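Local coordinates for protein isomaltose glucohydrolase (PDB 5Z3E) that hydrolyses the alpha-1,6-glucosidic linkage of isomaltose from its non-reducing end, releasing beta-D-glucose and D-glucose, at residues D195-H200 against W316-A321; R173-I178 against A223-A228; R105-Q110 against T132-D137. The protein carries 1 engineered substitution. One frame throughout, in Å; residues are numbered along the deposited sequence. Where two conformers were deposited one is given.

Contact 1 (D195-H200 against W316-A321)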
# COMPACT_ATOMS: atom_id res chain seq x y z
N ASP A 195 9.47 8.05 0.43
CA ASP A 195 8.07 7.83 0.11
C ASP A 195 7.85 6.41 -0.42
O ASP A 195 8.79 5.62 -0.54
CB ASP A 195 7.55 8.92 -0.80
CG ASP A 195 8.18 8.98 -2.18
OD1 ASP A 195 8.81 8.00 -2.60
OD2 ASP A 195 7.98 10.04 -2.82
N TRP A 196 6.60 6.09 -0.76
CA TRP A 196 6.30 4.76 -1.29
C TRP A 196 7.16 4.45 -2.49
O TRP A 196 7.42 3.29 -2.79
CB TRP A 196 4.86 4.61 -1.76
CG TRP A 196 3.75 4.65 -0.74
CD1 TRP A 196 3.77 4.99 0.61
CD2 TRP A 196 2.38 4.40 -1.06
NE1 TRP A 196 2.49 4.93 1.11
CE2 TRP A 196 1.61 4.60 0.12
CE3 TRP A 196 1.73 4.01 -2.22
CZ2 TRP A 196 0.22 4.42 0.14
CZ3 TRP A 196 0.35 3.81 -2.18
CH2 TRP A 196 -0.38 4.03 -1.02
N TRP A 197 7.56 5.48 -3.23
CA TRP A 197 8.29 5.40 -4.47
C TRP A 197 9.80 5.45 -4.30
O TRP A 197 10.54 5.52 -5.27
CB TRP A 197 7.82 6.50 -5.42
CG TRP A 197 6.34 6.71 -5.43
CD1 TRP A 197 5.71 7.92 -5.29
CD2 TRP A 197 5.28 5.74 -5.60
NE1 TRP A 197 4.36 7.76 -5.37
CE2 TRP A 197 4.07 6.44 -5.56
CE3 TRP A 197 5.25 4.34 -5.76
CZ2 TRP A 197 2.85 5.80 -5.72
CZ3 TRP A 197 4.02 3.72 -5.91
CH2 TRP A 197 2.84 4.45 -5.89
N GLU A 198 10.28 5.40 -3.06
CA GLU A 198 11.72 5.44 -2.76
C GLU A 198 12.38 6.73 -3.10
O GLU A 198 13.54 6.76 -3.52
CB GLU A 198 12.49 4.27 -3.35
CG GLU A 198 11.99 3.05 -2.86
CD GLU A 198 12.78 1.85 -3.30
OE1 GLU A 198 13.82 1.99 -4.00
OE2 GLU A 198 12.36 0.75 -2.88
N GLU A 199 11.69 7.82 -2.85
CA GLU A 199 12.20 9.15 -3.12
C GLU A 199 12.13 10.04 -1.87
O GLU A 199 11.27 9.86 -1.00
CB GLU A 199 11.43 9.83 -4.25
CG GLU A 199 11.46 9.06 -5.58
CD GLU A 199 12.67 9.37 -6.44
OE1 GLU A 199 12.98 8.57 -7.35
OE2 GLU A 199 13.28 10.40 -6.24
N HIS A 200 13.02 11.03 -1.81
CA HIS A 200 12.91 12.16 -0.88
C HIS A 200 12.92 11.76 0.60
O HIS A 200 11.98 12.06 1.34
CB HIS A 200 11.69 13.03 -1.21
CG HIS A 200 11.67 13.52 -2.60
ND1 HIS A 200 12.47 14.49 -3.06
CD2 HIS A 200 10.93 13.11 -3.68
CE1 HIS A 200 12.28 14.70 -4.39
NE2 HIS A 200 11.30 13.86 -4.73
N TRP A 316 -0.21 3.85 -13.65
CA TRP A 316 -0.08 2.72 -12.73
C TRP A 316 -1.42 2.09 -12.43
O TRP A 316 -2.35 2.74 -11.91
CB TRP A 316 0.60 3.19 -11.45
CG TRP A 316 2.09 3.35 -11.63
CD1 TRP A 316 2.76 4.22 -12.44
CD2 TRP A 316 3.08 2.53 -11.01
NE1 TRP A 316 4.12 3.99 -12.35
CE2 TRP A 316 4.33 2.96 -11.48
CE3 TRP A 316 3.03 1.50 -10.07
CZ2 TRP A 316 5.51 2.40 -11.04
CZ3 TRP A 316 4.19 0.93 -9.65
CH2 TRP A 316 5.43 1.39 -10.12
N ILE A 317 -1.52 0.78 -12.67
CA ILE A 317 -2.73 0.03 -12.42
C ILE A 317 -3.18 0.19 -10.97
O ILE A 317 -4.36 0.41 -10.69
CB ILE A 317 -2.56 -1.45 -12.80
CG1 ILE A 317 -2.67 -1.67 -14.33
CG2 ILE A 317 -3.59 -2.32 -12.11
CD1 ILE A 317 -1.64 -0.99 -15.17
N LEU A 318 -2.23 0.07 -10.02
CA LEU A 318 -2.61 0.09 -8.61
C LEU A 318 -3.18 1.44 -8.21
O LEU A 318 -4.01 1.52 -7.31
CB LEU A 318 -1.42 -0.35 -7.74
CG LEU A 318 -0.24 0.60 -7.64
CD1 LEU A 318 -0.42 1.58 -6.50
CD2 LEU A 318 1.06 -0.16 -7.46
N LEU A 319 -2.72 2.52 -8.86
CA LEU A 319 -3.20 3.85 -8.55
C LEU A 319 -4.57 4.11 -9.18
O LEU A 319 -5.40 4.77 -8.56
CB LEU A 319 -2.20 4.92 -8.94
CG LEU A 319 -0.89 4.92 -8.14
CD1 LEU A 319 0.01 6.02 -8.64
CD2 LEU A 319 -1.16 5.06 -6.64
N SER A 320 -4.81 3.60 -10.39
CA SER A 320 -6.16 3.65 -10.94
C SER A 320 -7.14 2.86 -10.08
O SER A 320 -8.26 3.29 -9.86
CB SER A 320 -6.14 3.13 -12.37
OG SER A 320 -5.43 4.01 -13.20
N ALA A 321 -6.69 1.73 -9.54
CA ALA A 321 -7.54 0.94 -8.68
C ALA A 321 -7.81 1.68 -7.38
O ALA A 321 -8.93 1.66 -6.87
CB ALA A 321 -6.88 -0.40 -8.38

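Contact 2 (R173-I178 against A223-A228)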
# COMPACT_ATOMS: atom_id res chain seq x y z
N ARG A 173 -3.08 -15.11 17.25
CA ARG A 173 -2.22 -15.82 16.30
C ARG A 173 -1.06 -14.97 15.81
O ARG A 173 0.02 -15.51 15.55
CB ARG A 173 -3.09 -16.28 15.11
CG ARG A 173 -2.35 -16.92 13.94
CD ARG A 173 -3.33 -17.55 13.00
NE ARG A 173 -2.67 -18.03 11.79
CZ ARG A 173 -3.31 -18.53 10.73
NH1 ARG A 173 -4.63 -18.63 10.76
NH2 ARG A 173 -2.65 -18.90 9.65
N TRP A 174 -1.29 -13.66 15.66
CA TRP A 174 -0.31 -12.74 15.07
C TRP A 174 0.09 -11.62 16.03
O TRP A 174 0.80 -10.69 15.64
CB TRP A 174 -0.87 -12.15 13.77
CG TRP A 174 -1.20 -13.20 12.76
CD1 TRP A 174 -0.34 -14.07 12.17
CD2 TRP A 174 -2.49 -13.50 12.19
NE1 TRP A 174 -0.99 -14.88 11.28
CE2 TRP A 174 -2.31 -14.55 11.28
CE3 TRP A 174 -3.79 -13.00 12.37
CZ2 TRP A 174 -3.37 -15.08 10.52
CZ3 TRP A 174 -4.82 -13.54 11.64
CH2 TRP A 174 -4.61 -14.56 10.73
N ARG A 175 -0.35 -11.69 17.29
CA ARG A 175 -0.23 -10.58 18.21
C ARG A 175 1.21 -10.19 18.52
O ARG A 175 1.51 -8.99 18.62
CB ARG A 175 -0.99 -10.90 19.50
CG ARG A 175 -0.74 -9.94 20.66
CD ARG A 175 -1.27 -8.53 20.40
NE ARG A 175 -1.05 -7.70 21.59
CZ ARG A 175 -1.78 -7.75 22.69
NH1 ARG A 175 -2.93 -8.41 22.72
NH2 ARG A 175 -1.37 -7.09 23.78
N ALA A 176 2.11 -11.16 18.72
CA ALA A 176 3.46 -10.78 19.11
C ALA A 176 4.14 -10.01 17.98
O ALA A 176 4.94 -9.11 18.23
CB ALA A 176 4.25 -11.96 19.59
N GLY A 177 3.82 -10.32 16.72
CA GLY A 177 4.32 -9.54 15.60
C GLY A 177 3.67 -8.15 15.51
O GLY A 177 4.36 -7.16 15.28
N ILE A 178 2.36 -8.11 15.75
CA ILE A 178 1.67 -6.82 15.89
C ILE A 178 2.37 -5.95 16.92
O ILE A 178 2.57 -4.75 16.68
CB ILE A 178 0.18 -7.06 16.23
CG1 ILE A 178 -0.56 -7.62 15.00
CG2 ILE A 178 -0.46 -5.80 16.77
CD1 ILE A 178 -1.94 -8.15 15.29
N ALA A 223 -11.59 -4.40 19.20
CA ALA A 223 -12.04 -4.89 20.49
C ALA A 223 -11.16 -6.02 21.02
O ALA A 223 -10.91 -6.12 22.22
CB ALA A 223 -13.49 -5.33 20.43
N ALA A 224 -10.68 -6.90 20.13
CA ALA A 224 -9.83 -8.00 20.56
C ALA A 224 -8.53 -7.51 21.19
O ALA A 224 -7.88 -8.26 21.92
CB ALA A 224 -9.53 -8.94 19.40
N LEU A 225 -8.13 -6.27 20.87
CA LEU A 225 -6.89 -5.68 21.34
C LEU A 225 -7.09 -4.63 22.42
O LEU A 225 -6.19 -3.86 22.73
CB LEU A 225 -6.12 -5.11 20.14
CG LEU A 225 -5.77 -6.15 19.07
CD1 LEU A 225 -5.22 -5.49 17.80
CD2 LEU A 225 -4.81 -7.21 19.58
N ARG A 226 -8.28 -4.62 23.03
CA ARG A 226 -8.66 -3.60 24.01
C ARG A 226 -7.76 -3.53 25.22
O ARG A 226 -7.66 -2.48 25.86
CB ARG A 226 -10.12 -3.81 24.45
CG ARG A 226 -10.39 -5.12 25.17
CD ARG A 226 -11.89 -5.41 25.26
NE ARG A 226 -12.41 -4.79 26.45
CZ ARG A 226 -13.71 -4.63 26.70
NH1 ARG A 226 -14.61 -5.03 25.80
NH2 ARG A 226 -14.05 -4.09 27.86
N SER A 227 -7.11 -4.65 25.57
CA SER A 227 -6.28 -4.69 26.75
C SER A 227 -4.80 -4.57 26.44
O SER A 227 -3.96 -4.66 27.34
CB SER A 227 -6.54 -5.95 27.58
OG SER A 227 -7.90 -6.08 27.92
N ALA A 228 -4.44 -4.36 25.17
CA ALA A 228 -3.04 -4.23 24.84
C ALA A 228 -2.46 -3.02 25.56
O ALA A 228 -3.12 -1.98 25.69
CB ALA A 228 -2.86 -4.06 23.35
O HOH W 1 -2.46 -7.39 26.49

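Contact 3 (R105-Q110 against T132-D137)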
# COMPACT_ATOMS: atom_id res chain seq x y z
N ARG A 105 8.49 -10.91 14.70
CA ARG A 105 8.90 -11.39 16.00
C ARG A 105 10.42 -11.56 16.05
O ARG A 105 11.04 -11.32 17.08
CB ARG A 105 8.20 -12.70 16.37
CG ARG A 105 6.69 -12.60 16.54
CD ARG A 105 6.13 -13.88 17.14
NE ARG A 105 4.70 -14.04 16.86
CZ ARG A 105 3.96 -15.02 17.33
NH1 ARG A 105 4.45 -15.87 18.22
NH2 ARG A 105 2.70 -15.15 16.92
N ARG A 106 11.03 -11.97 14.94
CA ARG A 106 12.47 -12.08 14.88
C ARG A 106 13.19 -10.75 15.06
O ARG A 106 14.39 -10.76 15.36
CB ARG A 106 12.91 -12.78 13.60
CG ARG A 106 12.74 -14.28 13.65
CD ARG A 106 12.66 -14.94 12.29
NE ARG A 106 13.87 -14.67 11.52
CZ ARG A 106 13.94 -14.82 10.21
NH1 ARG A 106 12.90 -15.26 9.52
NH2 ARG A 106 15.07 -14.50 9.59
N ARG A 107 12.50 -9.63 14.85
CA ARG A 107 13.02 -8.29 15.03
C ARG A 107 12.68 -7.68 16.39
O ARG A 107 12.94 -6.50 16.60
CB ARG A 107 12.54 -7.37 13.90
CG ARG A 107 12.85 -7.86 12.50
CD ARG A 107 14.30 -8.11 12.24
NE ARG A 107 14.51 -8.58 10.88
CZ ARG A 107 15.20 -7.99 9.93
NH1 ARG A 107 15.27 -8.55 8.73
NH2 ARG A 107 15.79 -6.80 10.17
N ARG A 108 12.14 -8.48 17.32
CA ARG A 108 11.81 -7.96 18.64
C ARG A 108 13.00 -7.30 19.30
O ARG A 108 12.88 -6.24 19.90
CB ARG A 108 11.29 -9.12 19.49
CG ARG A 108 10.98 -8.81 20.93
CD ARG A 108 9.64 -8.10 21.10
NE ARG A 108 9.75 -6.68 20.93
CZ ARG A 108 8.74 -5.85 21.02
NH1 ARG A 108 7.50 -6.26 20.97
NH2 ARG A 108 9.02 -4.56 21.12
N GLY A 109 14.13 -7.98 19.26
CA GLY A 109 15.34 -7.43 19.89
C GLY A 109 15.88 -6.21 19.18
O GLY A 109 16.27 -5.24 19.82
N GLN A 110 15.85 -6.21 17.84
CA GLN A 110 16.31 -5.04 17.07
C GLN A 110 15.46 -3.85 17.43
O GLN A 110 15.99 -2.75 17.65
CB GLN A 110 16.28 -5.36 15.57
CG GLN A 110 16.74 -4.19 14.70
CD GLN A 110 16.79 -4.53 13.22
OE1 GLN A 110 16.42 -5.61 12.81
NE2 GLN A 110 17.22 -3.57 12.41
N THR A 132 13.11 -2.36 4.20
CA THR A 132 12.07 -2.24 3.19
C THR A 132 11.93 -3.57 2.44
O THR A 132 10.88 -4.21 2.49
CB THR A 132 12.39 -1.07 2.28
OG1 THR A 132 12.28 0.10 3.09
CG2 THR A 132 11.46 -1.01 1.09
N ARG A 133 12.96 -4.02 1.76
CA ARG A 133 12.89 -5.33 1.12
C ARG A 133 13.18 -6.42 2.11
O ARG A 133 14.15 -6.31 2.88
CB ARG A 133 13.89 -5.46 -0.04
CG ARG A 133 13.71 -4.44 -1.14
CD ARG A 133 14.53 -4.82 -2.35
NE ARG A 133 14.57 -3.74 -3.32
CZ ARG A 133 14.95 -3.90 -4.58
NH1 ARG A 133 15.37 -5.08 -5.00
NH2 ARG A 133 14.84 -2.91 -5.40
N PHE A 134 12.41 -7.50 2.06
CA PHE A 134 12.68 -8.74 2.81
C PHE A 134 12.96 -9.85 1.83
O PHE A 134 12.29 -9.98 0.79
CB PHE A 134 11.48 -9.13 3.66
CG PHE A 134 11.27 -8.26 4.85
CD1 PHE A 134 11.95 -8.51 6.01
CD2 PHE A 134 10.40 -7.16 4.80
CE1 PHE A 134 11.75 -7.72 7.13
CE2 PHE A 134 10.21 -6.37 5.92
CZ PHE A 134 10.87 -6.67 7.08
N THR A 135 13.91 -10.70 2.18
CA THR A 135 14.03 -11.98 1.51
C THR A 135 12.91 -12.89 2.02
O THR A 135 12.27 -12.63 3.04
CB THR A 135 15.41 -12.61 1.83
OG1 THR A 135 15.49 -12.89 3.23
CG2 THR A 135 16.55 -11.68 1.43
N PHE A 136 12.67 -14.01 1.33
CA PHE A 136 11.58 -14.88 1.70
C PHE A 136 11.83 -15.59 3.02
O PHE A 136 10.88 -16.04 3.66
CB PHE A 136 11.24 -15.86 0.58
CG PHE A 136 10.84 -15.20 -0.72
CD1 PHE A 136 10.20 -13.98 -0.78
CD2 PHE A 136 11.11 -15.85 -1.94
CE1 PHE A 136 9.87 -13.39 -2.01
CE2 PHE A 136 10.77 -15.24 -3.16
CZ PHE A 136 10.16 -14.04 -3.19
N ASP A 137 13.10 -15.70 3.43
CA ASP A 137 13.49 -16.17 4.74
C ASP A 137 13.61 -15.06 5.79
O ASP A 137 14.07 -15.32 6.91
CB ASP A 137 14.73 -17.08 4.68
CG ASP A 137 15.91 -16.53 3.93
OD1 ASP A 137 15.81 -15.50 3.27
OD2 ASP A 137 16.93 -17.23 3.92

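Contact 1 (D195-H200 against W316-A321)
W197, the third residue of a type I turn from D195 to E198, faces the first turn of the helix that starts at I317, and the backbones stay well apart, with the CA atoms of W197 and W316 separated by 12.1 Å. With CG beside the backbone N (chi1 -42°), the indole turns its six-membered ring toward the helix. L319 meets it from the opposite direction and puts both methyls against the CZ2-CH2 bond: CD1 is 4.1 Å from W197 CZ2, and CD2 is 4.1 Å from W197 CH2. L318 CD1 sits at the ring edge, near its plane, 4.4 Å from W197 CH2. The W316 six-membered ring lies obliquely to that of W197, centroids 5.8 Å apart and planes at 49°. W196 CB lies over one face of the W197 indole, toward the rim, while its NE1 donates to D265 and F305 meets the ring.

The turn carries D195, a predicted proton acceptor, and E198, inferred to be the proton donor. D195 OD1 takes the E199 amide at 2.9 Å from above the carboxylate plane and the W197 amide more weakly, tying the loop that presents E198. W196 packs against helix 151-167, L318 against W383 and M387 of helix 382-394, and I317 against helix 333-344; the backbone of I317 bonds to that of A355, the engineered substitution at the inferred catalytic base.

Contact 2 (R173-I178 against A223-A228)
R175 reaches from the first turn of helix 175-188 to L225 and A228, in the loop joining helices 206-220 and 231-248; this is packing in the (alpha/alpha)6 barrel of family 15 glycoside hydrolases, at the end opposite the loop carrying D195 and E198. The backbones come nearest at R175 and L225, CA atoms 8.8 Å apart.

The tight part sets apolar groups against the arginine chain and the face of its guanidinium. With CG anti to the backbone N (chi1 169°) and a bend at chi2 (67°), the arginine lies across the loop and brings its guanidinium under A228 CB, which sits over one face, 3.4 Å from R175 NH2. The L225 and R175 side chains run antiparallel past one another, and L225 CD2 touches both the aliphatic and the charged part of the arginine, 3.9 Å from R175 CD and from R175 NH1. A type I turn from L225 to A228 puts both apolar groups on the arginine side. P229 and W230 add to this packing, and D179 of the same helix pairs with R175 NE in a salt bridge.

The other side is looser and wet. No direct hydrogen bond joins the segments; instead a water accepts from R175 NH2 at 2.9 Å, in the guanidinium plane at its edge, and donates a weak 3.2 Å bond to S227 O.

Contact 3 (R105-Q110 against T132-D137)
The turn between helices 90-105 and 108-119 meets the short, weakly bonded strand 134-135 of a two-stranded antiparallel sheet, and the loop that follows it, through R106, R107, F134 and D137. R106, bent at chi3 (59°), arrives end-on at the D137 carbonyl and grips that single oxygen with two nitrogens, NH1 at 2.9 Å and NH2 at 3.0 Å from D137 O. The oxygen lies in the guanidinium plane; NH2 approaches it within the carbonyl plane and NH1 from above.

R107 sends NH1 to 4.0 Å from F134 CE1, its guanidinium turned steeply (76°) against the phenyl plane. Its NH2 donates in the carbonyl plane to a lone pair of Q110 OE1, 3.0 Å away, while NH1 forms a salt bridge with D140 and a hydrogen bond to G138 O. A leucine in place of R107 would probably leave D140 without its cationic partner, G138 O without this donor and the Q110 amide freer to turn. T135 OG1 donates to D137 OD1 at 2.6 Å, on the anti side of the carboxylate, 28° out of its plane.

F134 also packs on W99 and V103 of helix 90-105, and its backbone bonds to A72 of the partner strand 71-72.

Contact 1 is the most central, its centre about 8 Å from that of the chain, and is built from indole and leucine groups beside the predicted or inferred catalytic residues. Contacts 2 and 3 lie farther out, at about 22 and 19 Å; contact 2 is buried though peripheral, contact 3 partly buried and nearest the surface. Both rely on arginines: in contact 2 one is covered by apolar groups and reaches the loop by water, in contact 3 one bonds a carbonyl directly. Helix 175-188 links contacts 1 and 2, which use the loop after its end and its start, and contact 3 reaches it through R105 and R108. Contacts 1 and 2 stay about 18 Å apart at their nearest atoms.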